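Antigen 43 (Escherichia coli, PDB 4KH3) mediates bacterial self-association, as an autotransporter of uropathogenic E. coli that clumps cells by a Velcro-like mechanism and is linked to biofilm. Local coordinates at residues G264-S269 and D291-E296; G299-L304 and G318-R323; H307-T312 and G326-V331. All blocks are in the same frame, centred on the assembly; numbering follows the deposited sequence.

Contact 1: G264-S269 and D291-E296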
loop_
_atom_site.group_PDB
_atom_site.type_symbol
_atom_site.label_atom_id
_atom_site.label_comp_id
_atom_site.label_asym_id
_atom_site.label_seq_id
_atom_site.Cartn_x
_atom_site.Cartn_y
_atom_site.Cartn_z
ATOM N N GLY A 264 2.199 13.099 5.740
ATOM C CA GLY A 264 2.504 12.222 4.626
ATOM C C GLY A 264 3.100 10.919 5.118
ATOM O O GLY A 264 3.969 10.922 5.991
ATOM N N ALA A 265 2.637 9.802 4.568
ATOM C CA ALA A 265 3.127 8.492 4.988
ATOM C C ALA A 265 4.242 7.977 4.081
ATOM O O ALA A 265 4.086 7.925 2.855
ATOM C CB ALA A 265 1.994 7.498 5.015
ATOM N N LEU A 266 5.362 7.594 4.689
ATOM C CA LEU A 266 6.448 6.939 3.953
ATOM C C LEU A 266 6.607 5.522 4.468
ATOM O O LEU A 266 6.794 5.294 5.666
ATOM C CB LEU A 266 7.768 7.705 4.096
ATOM C CG LEU A 266 9.048 7.080 3.525
ATOM C CD1 LEU A 266 9.025 7.046 2.005
ATOM C CD2 LEU A 266 10.288 7.819 4.028
ATOM N N VAL A 267 6.502 4.565 3.561
ATOM C CA VAL A 267 6.655 3.161 3.909
ATOM C C VAL A 267 7.850 2.606 3.151
ATOM O O VAL A 267 7.867 2.590 1.918
ATOM C CB VAL A 267 5.390 2.384 3.556
ATOM C CG1 VAL A 267 5.599 0.899 3.771
ATOM C CG2 VAL A 267 4.237 2.890 4.394
ATOM N N THR A 268 8.872 2.185 3.883
ATOM C CA THR A 268 10.078 1.699 3.232
ATOM C C THR A 268 10.970 0.917 4.203
ATOM O O THR A 268 10.566 0.597 5.323
ATOM C CB THR A 268 10.851 2.866 2.573
ATOM O OG1 THR A 268 11.838 2.355 1.676
ATOM C CG2 THR A 268 11.504 3.763 3.620
ATOM N N SER A 269 12.179 0.594 3.763
ATOM C CA SER A 269 13.112 -0.120 4.615
ATOM C C SER A 269 14.521 0.283 4.236
ATOM O O SER A 269 14.728 1.090 3.320
ATOM C CB SER A 269 12.943 -1.629 4.448
ATOM O OG SER A 269 13.429 -2.029 3.178
ATOM N N ASP A 291 18.414 8.270 7.878
ATOM C CA ASP A 291 18.581 9.414 8.768
ATOM C C ASP A 291 17.427 10.413 8.623
ATOM O O ASP A 291 17.072 10.802 7.507
ATOM C CB ASP A 291 19.928 10.109 8.521
ATOM C CG ASP A 291 20.166 11.284 9.466
ATOM O OD1 ASP A 291 19.754 11.215 10.642
ATOM O OD2 ASP A 291 20.762 12.287 9.031
ATOM N N ASN A 292 16.861 10.814 9.763
ATOM C CA ASN A 292 15.791 11.816 9.846
ATOM C C ASN A 292 14.479 11.386 9.188
ATOM O O ASN A 292 13.694 12.213 8.723
ATOM C CB ASN A 292 16.249 13.186 9.322
ATOM C CG ASN A 292 15.299 14.312 9.717
ATOM O OD1 ASN A 292 14.661 14.263 10.776
ATOM N ND2 ASN A 292 15.186 15.320 8.858
ATOM N N VAL A 293 14.242 10.084 9.154
ATOM C CA VAL A 293 12.981 9.577 8.659
ATOM C C VAL A 293 11.862 9.972 9.637
ATOM O O VAL A 293 11.985 9.807 10.850
ATOM C CB VAL A 293 13.041 8.053 8.417
ATOM C CG1 VAL A 293 11.658 7.493 8.204
ATOM C CG2 VAL A 293 13.942 7.749 7.211
ATOM N N VAL A 294 10.789 10.549 9.104
ATOM C CA VAL A 294 9.630 10.878 9.922
ATOM C C VAL A 294 8.506 9.937 9.528
ATOM O O VAL A 294 8.190 9.790 8.340
ATOM C CB VAL A 294 9.202 12.351 9.736
ATOM C CG1 VAL A 294 7.784 12.597 10.292
ATOM C CG2 VAL A 294 10.216 13.276 10.392
ATOM N N LEU A 295 7.919 9.295 10.531
ATOM C CA LEU A 295 6.949 8.238 10.321
ATOM C C LEU A 295 5.631 8.541 11.001
ATOM O O LEU A 295 5.541 8.497 12.220
ATOM C CB LEU A 295 7.488 6.931 10.895
ATOM C CG LEU A 295 8.770 6.373 10.285
ATOM C CD1 LEU A 295 9.248 5.184 11.129
ATOM C CD2 LEU A 295 8.534 5.966 8.848
ATOM N N GLU A 296 4.600 8.821 10.212
ATOM C CA GLU A 296 3.267 9.061 10.762
ATOM C C GLU A 296 2.199 8.621 9.768
ATOM O O GLU A 296 2.503 8.384 8.602
ATOM C CB GLU A 296 3.107 10.539 11.123
ATOM C CG GLU A 296 3.488 11.497 9.995
ATOM C CD GLU A 296 3.794 12.910 10.481
ATOM O OE1 GLU A 296 3.757 13.170 11.706
ATOM O OE2 GLU A 296 4.083 13.769 9.630
HETATM O O HOH W 1 5.537 8.982 7.363
HETATM O O HOH W 2 5.172 13.090 7.366
#
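Gly264 and Leu266 face Val294 and Glu296 across buried water, in the interior of the solenoid where strand 265-269 and strand 294-295 belong to different walls. No direct hydrogen bond joins the two segments. Instead one water accepts hydrogen bonds from backbone N-H groups of both sides, with its oxygen 3.0 Å from Leu266 N and 3.0 Å from Glu296 N. The same water sits 2.8 Å from Gly264 O and 2.9 Å from Val294 O, which Gln260 NE2 also reaches, so four backbone groups surround it.

A second water lies between Gly264 O and the Glu296 carboxylate, 2.6 Å from Glu296 OE2. Glu296 CG, tucked between its own backbone N and carbonyl carbon (chi1 51°), passes 4.1 Å from Gly264 O, and the chain is extended from there. Its carboxylate is held by more than this water, since OE1 forms a salt bridge with Arg279 and OE2 accepts a hydrogen bond from Gly263 N.

Farther along, side chains take over: Leu295 CD2 lies against Leu266 O, 3.7 Å away, and the one apolar side-chain pair, Leu266 CD2 with Val293 CG1, is at 4.4 Å. Two walls meeting through buried waters and aliphatic tips, with each wall's own backbone bonds made to neighbouring coils, fit the inside of a right-handed parallel beta-helix, the fold of the pectate-lyase-like clan.

Contact 2: G299-L304 and G318-R323; sequences GRLDVL and GTLDIR
Arg300, Asp302, Asp321 and Arg323 interlock in a salt-bridge network over one face of two neighbouring parallel strands. Asp321 OD2 is its hub. Arg323 grips that oxygen side-on through NE (2.9 Å from Asp321 OD2) and NH2, both coming from the same face of the carboxylate, well above its plane. A bend at chi2 (-66°) turns the Arg323 chain back along the strands and across toward Asp302, bringing its guanidinium beside Asp321 OD2. From the other strand Arg300 NH2 adds a weak bond to Asp321 OD2 at 3.2 Å, with guanidinium and carboxylate planes nearly perpendicular (84°).

Arg300 is steadied within its strand: its extended chain brings NE 3.0 Å from Asp302 OD1, in the guanidinium plane and on the syn lone pair. Thr319 CG2 lies over one face of the same guanidinium, offset toward its rim. Asp302 OD2 completes the circuit with a longer salt bridge to Arg323 NH2 (3.4 Å). The two aspartates come close, Asp302 OD1 being 3.6 Å from Asp321 OD2, and the surrounding arginines probably offset that repulsion.

Beneath the network, five backbone hydrogen bonds lock the strands in register, from Thr319 N on Gly299 O to Arg323 N on Val303 O; the strand axes diverge by only 7°. On the opposite face Leu320 CD1 nestles 4.0 Å from Leu301 CB and also touches Val303 CG2. Leu295 packs on Leu301 and Leu320, and Ala309 on Leu301 and Val303. Leu over Leu, Asp over Asp and Val beside Ile at equal positions, the aliphatic ones turned inward, form the in-register ladder of successive beta-helix coils.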
loop_
_atom_site.group_PDB
_atom_site.type_symbol
_atom_site.label_atom_id
_atom_site.label_comp_id
_atom_site.label_asym_id
_atom_site.label_seq_id
_atom_site.Cartn_x
_atom_site.Cartn_y
_atom_site.Cartn_z
ATOM N N GLY A 299 2.913 5.644 7.936
ATOM C CA GLY A 299 4.335 5.557 7.643
ATOM C C GLY A 299 4.974 4.397 8.395
ATOM O O GLY A 299 4.522 4.013 9.482
ATOM N N ARG A 300 6.017 3.821 7.813
ATOM C CA ARG A 300 6.690 2.689 8.430
ATOM C C ARG A 300 8.089 2.506 7.866
ATOM O O ARG A 300 8.292 2.604 6.654
ATOM C CB ARG A 300 5.883 1.414 8.231
ATOM C CG ARG A 300 6.507 0.182 8.888
ATOM C CD ARG A 300 5.644 -1.058 8.658
ATOM N NE ARG A 300 6.289 -2.266 9.145
ATOM C CZ ARG A 300 5.692 -3.172 9.913
ATOM N NH1 ARG A 300 4.423 -3.010 10.263
ATOM N NH2 ARG A 300 6.365 -4.240 10.326
ATOM N N LEU A 301 9.048 2.263 8.755
ATOM C CA LEU A 301 10.433 1.997 8.368
ATOM C C LEU A 301 10.884 0.687 8.984
ATOM O O LEU A 301 10.840 0.524 10.201
ATOM C CB LEU A 301 11.364 3.117 8.841
ATOM C CG LEU A 301 12.860 2.867 8.583
ATOM C CD1 LEU A 301 13.170 2.801 7.092
ATOM C CD2 LEU A 301 13.704 3.942 9.246
ATOM N N ASP A 302 11.287 -0.256 8.146
ATOM C CA ASP A 302 11.849 -1.505 8.634
ATOM C C ASP A 302 13.363 -1.381 8.598
ATOM O O ASP A 302 13.945 -1.146 7.540
ATOM C CB ASP A 302 11.417 -2.689 7.767
ATOM C CG ASP A 302 9.918 -2.939 7.813
ATOM O OD1 ASP A 302 9.248 -2.450 8.739
ATOM O OD2 ASP A 302 9.408 -3.637 6.920
ATOM N N VAL A 303 13.996 -1.513 9.757
ATOM C CA VAL A 303 15.450 -1.525 9.813
ATOM C C VAL A 303 15.919 -2.974 9.832
ATOM O O VAL A 303 15.746 -3.696 10.812
ATOM C CB VAL A 303 15.995 -0.707 11.004
ATOM C CG1 VAL A 303 17.510 -0.747 11.043
ATOM C CG2 VAL A 303 15.517 0.730 10.889
ATOM N N LEU A 304 16.476 -3.402 8.712
ATOM C CA LEU A 304 16.866 -4.790 8.540
ATOM C C LEU A 304 18.187 -5.111 9.230
ATOM O O LEU A 304 18.941 -4.221 9.631
ATOM C CB LEU A 304 16.956 -5.122 7.055
ATOM C CG LEU A 304 15.722 -4.742 6.228
ATOM C CD1 LEU A 304 15.892 -5.201 4.796
ATOM C CD2 LEU A 304 14.460 -5.330 6.835
ATOM N N GLY A 318 2.629 6.182 12.991
ATOM C CA GLY A 318 3.912 5.728 12.490
ATOM C C GLY A 318 4.383 4.429 13.129
ATOM O O GLY A 318 4.101 4.154 14.302
ATOM N N THR A 319 5.094 3.619 12.350
ATOM C CA THR A 319 5.658 2.372 12.850
ATOM C C THR A 319 7.148 2.253 12.547
ATOM O O THR A 319 7.574 2.400 11.398
ATOM C CB THR A 319 4.945 1.147 12.264
ATOM O OG1 THR A 319 3.587 1.142 12.700
ATOM C CG2 THR A 319 5.607 -0.126 12.742
ATOM N N LEU A 320 7.937 2.005 13.587
ATOM C CA LEU A 320 9.352 1.694 13.415
ATOM C C LEU A 320 9.601 0.253 13.825
ATOM O O LEU A 320 9.318 -0.135 14.956
ATOM C CB LEU A 320 10.227 2.643 14.229
ATOM C CG LEU A 320 11.728 2.361 14.168
ATOM C CD1 LEU A 320 12.221 2.407 12.729
ATOM C CD2 LEU A 320 12.482 3.359 15.036
ATOM N N ASP A 321 10.115 -0.536 12.892
ATOM C CA ASP A 321 10.339 -1.957 13.113
ATOM C C ASP A 321 11.827 -2.275 13.006
ATOM O O ASP A 321 12.390 -2.285 11.909
ATOM C CB ASP A 321 9.527 -2.776 12.096
ATOM C CG ASP A 321 9.808 -4.275 12.179
ATOM O OD1 ASP A 321 10.455 -4.729 13.149
ATOM O OD2 ASP A 321 9.362 -5.009 11.273
ATOM N N ILE A 322 12.465 -2.533 14.144
ATOM C CA ILE A 322 13.884 -2.872 14.141
ATOM C C ILE A 322 14.080 -4.365 14.262
ATOM O O ILE A 322 13.787 -4.958 15.297
ATOM C CB ILE A 322 14.677 -2.172 15.251
ATOM C CG1 ILE A 322 14.420 -0.668 15.225
ATOM C CG2 ILE A 322 16.168 -2.448 15.071
ATOM C CD1 ILE A 322 13.477 -0.209 16.297
ATOM N N ARG A 323 14.556 -4.969 13.180
ATOM C CA ARG A 323 14.783 -6.404 13.144
ATOM C C ARG A 323 15.955 -6.787 14.020
ATOM O O ARG A 323 16.733 -5.933 14.472
ATOM C CB ARG A 323 15.067 -6.866 11.719
ATOM C CG ARG A 323 13.937 -6.588 10.751
ATOM C CD ARG A 323 12.707 -7.392 11.101
ATOM N NE ARG A 323 11.514 -6.819 10.490
ATOM C CZ ARG A 323 11.189 -6.941 9.204
ATOM N NH1 ARG A 323 11.970 -7.619 8.368
ATOM N NH2 ARG A 323 10.079 -6.374 8.752
HETATM O O HOH W 3 2.453 2.643 10.583
#

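Contact 3: H307-T312 and G326-V331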
loop_
_atom_site.group_PDB
_atom_site.type_symbol
_atom_site.label_atom_id
_atom_site.label_comp_id
_atom_site.label_asym_id
_atom_site.label_seq_id
_atom_site.Cartn_x
_atom_site.Cartn_y
_atom_site.Cartn_z
ATOM N N HIS A 307 21.720 -3.089 9.449
ATOM C CA HIS A 307 21.494 -1.723 8.999
ATOM C C HIS A 307 21.109 -0.774 10.111
ATOM O O HIS A 307 20.848 -1.196 11.238
ATOM C CB HIS A 307 20.508 -1.715 7.836
ATOM C CG HIS A 307 21.080 -2.354 6.608
ATOM N ND1 HIS A 307 20.407 -3.302 5.872
ATOM C CD2 HIS A 307 22.288 -2.211 6.023
ATOM C CE1 HIS A 307 21.178 -3.709 4.878
ATOM N NE2 HIS A 307 22.324 -3.053 4.941
ATOM N N THR A 308 21.086 0.513 9.792
ATOM C CA THR A 308 21.012 1.539 10.820
ATOM C C THR A 308 20.056 2.670 10.454
ATOM O O THR A 308 19.974 3.075 9.296
ATOM C CB THR A 308 22.418 2.139 11.089
ATOM O OG1 THR A 308 23.350 1.077 11.330
ATOM C CG2 THR A 308 22.394 3.062 12.300
ATOM N N ALA A 309 19.342 3.179 11.453
ATOM C CA ALA A 309 18.555 4.395 11.303
ATOM C C ALA A 309 18.881 5.354 12.446
ATOM O O ALA A 309 18.914 4.956 13.616
ATOM C CB ALA A 309 17.065 4.067 11.293
ATOM N N THR A 310 19.117 6.616 12.112
ATOM C CA THR A 310 19.359 7.633 13.124
ATOM C C THR A 310 18.297 8.733 13.039
ATOM O O THR A 310 17.779 9.021 11.965
ATOM C CB THR A 310 20.745 8.251 12.933
ATOM O OG1 THR A 310 20.843 8.787 11.606
ATOM C CG2 THR A 310 21.813 7.185 13.101
ATOM N N ASN A 311 17.966 9.335 14.176
ATOM C CA ASN A 311 17.018 10.447 14.212
ATOM C C ASN A 311 15.645 10.112 13.614
ATOM O O ASN A 311 15.072 10.911 12.870
ATOM C CB ASN A 311 17.602 11.670 13.499
ATOM C CG ASN A 311 18.843 12.200 14.171
ATOM O OD1 ASN A 311 18.875 12.377 15.389
ATOM N ND2 ASN A 311 19.884 12.452 13.379
ATOM N N THR A 312 15.124 8.931 13.920
ATOM C CA THR A 312 13.814 8.559 13.415
ATOM C C THR A 312 12.737 9.121 14.327
ATOM O O THR A 312 12.750 8.883 15.535
ATOM C CB THR A 312 13.641 7.039 13.328
ATOM O OG1 THR A 312 14.674 6.485 12.503
ATOM C CG2 THR A 312 12.293 6.701 12.729
ATOM N N GLY A 326 19.485 -5.210 13.640
ATOM C CA GLY A 326 19.330 -3.859 13.137
ATOM C C GLY A 326 19.566 -2.855 14.242
ATOM O O GLY A 326 19.467 -3.178 15.432
ATOM N N ALA A 327 19.868 -1.625 13.860
ATOM C CA ALA A 327 20.144 -0.594 14.848
ATOM C C ALA A 327 19.338 0.653 14.562
ATOM O O ALA A 327 19.161 1.028 13.404
ATOM C CB ALA A 327 21.614 -0.259 14.855
ATOM N N ALA A 328 18.844 1.285 15.621
ATOM C CA ALA A 328 18.240 2.607 15.511
ATOM C C ALA A 328 18.610 3.480 16.706
ATOM O O ALA A 328 18.329 3.117 17.854
ATOM C CB ALA A 328 16.724 2.495 15.387
ATOM N N THR A 329 19.225 4.632 16.448
ATOM C CA THR A 329 19.532 5.568 17.539
ATOM C C THR A 329 18.839 6.922 17.407
ATOM O O THR A 329 18.341 7.279 16.337
ATOM C CB THR A 329 21.039 5.768 17.715
ATOM O OG1 THR A 329 21.608 6.192 16.471
ATOM C CG2 THR A 329 21.685 4.455 18.136
ATOM N N THR A 330 18.843 7.667 18.505
ATOM C CA THR A 330 17.991 8.842 18.681
ATOM C C THR A 330 16.590 8.652 18.102
ATOM O O THR A 330 16.066 9.527 17.417
ATOM C CB THR A 330 18.635 10.129 18.138
ATOM O OG1 THR A 330 18.955 9.972 16.748
ATOM C CG2 THR A 330 19.908 10.450 18.931
ATOM N N VAL A 331 16.000 7.491 18.364
ATOM C CA VAL A 331 14.599 7.277 18.065
ATOM C C VAL A 331 13.771 8.242 18.905
ATOM O O VAL A 331 13.972 8.377 20.105
ATOM C CB VAL A 331 14.177 5.838 18.382
ATOM C CG1 VAL A 331 12.660 5.656 18.144
ATOM C CG2 VAL A 331 14.994 4.865 17.549
HETATM O O HOH W 4 16.636 6.190 14.631
#
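The carboxamide of Asn311 has Thr330 OG1 over one face at its oxygen end, 2.8 Å from Asn311 OD1 and well out of the amide plane. At the other end, close to that plane, Asn311 ND2 donates to Asp291 of the preceding coil. OG1 of Thr330 is brought here by chi1 57°, which sets it between the backbone N and the carbonyl carbon.

Both Asn311 and Thr330 have positive phi, so the chain turns a corner at the same point in the two segments. Repeated corners of this kind, stacked one above the next, are how a beta-helix coil passes from one wall to another. Thr329 O serves the corner twice: Asn311 N donates to it at 3.0 Å, and a water 2.6 Å from Thr329 O also accepts a hydrogen bond from the N-H of Thr312.

Ahead of the turn, strands 308-310 and 327-329 run parallel, 9° apart, joined by backbone bonds that begin with Ala327 N on His307 O (2.8 Å) and continue through Ala309 N on Ala327 O. Thr310 and Thr329 lie side by side on one face, the CG2 methyl of Thr310 3.5 Å from Thr329 OG1, while Thr310 OG1 bonds Asp291. On the other face the CB methyls of Ala309 and Ala328 are 4.4 Å apart, turned into the interior, where Leu301 and Val303 lie against Ala309 and Ile322 against Ala328.

From the N terminus, strand 265-269 leads into strand 273-278; the chain then doubles back through the antiparallel strand 281-286 and returns in 289-291, so contact 1 closes this loop across the interior. It then enters 299-304, which lies directly beside 265-269, with Leu266 O bonded to Arg300 N. Contacts 2 and 3 open after contact 1 has closed, and they cross: 299-304, 307-312, 318-323 and 326-331 alternate along two successive coils. Contact 2 joins those coils on one wall and contact 3 on another, while Val303 packs on Ala309 and Leu320 on Val331 between them. Asp291 and Asn292 bond Thr310, tying contact 1 to contact 3.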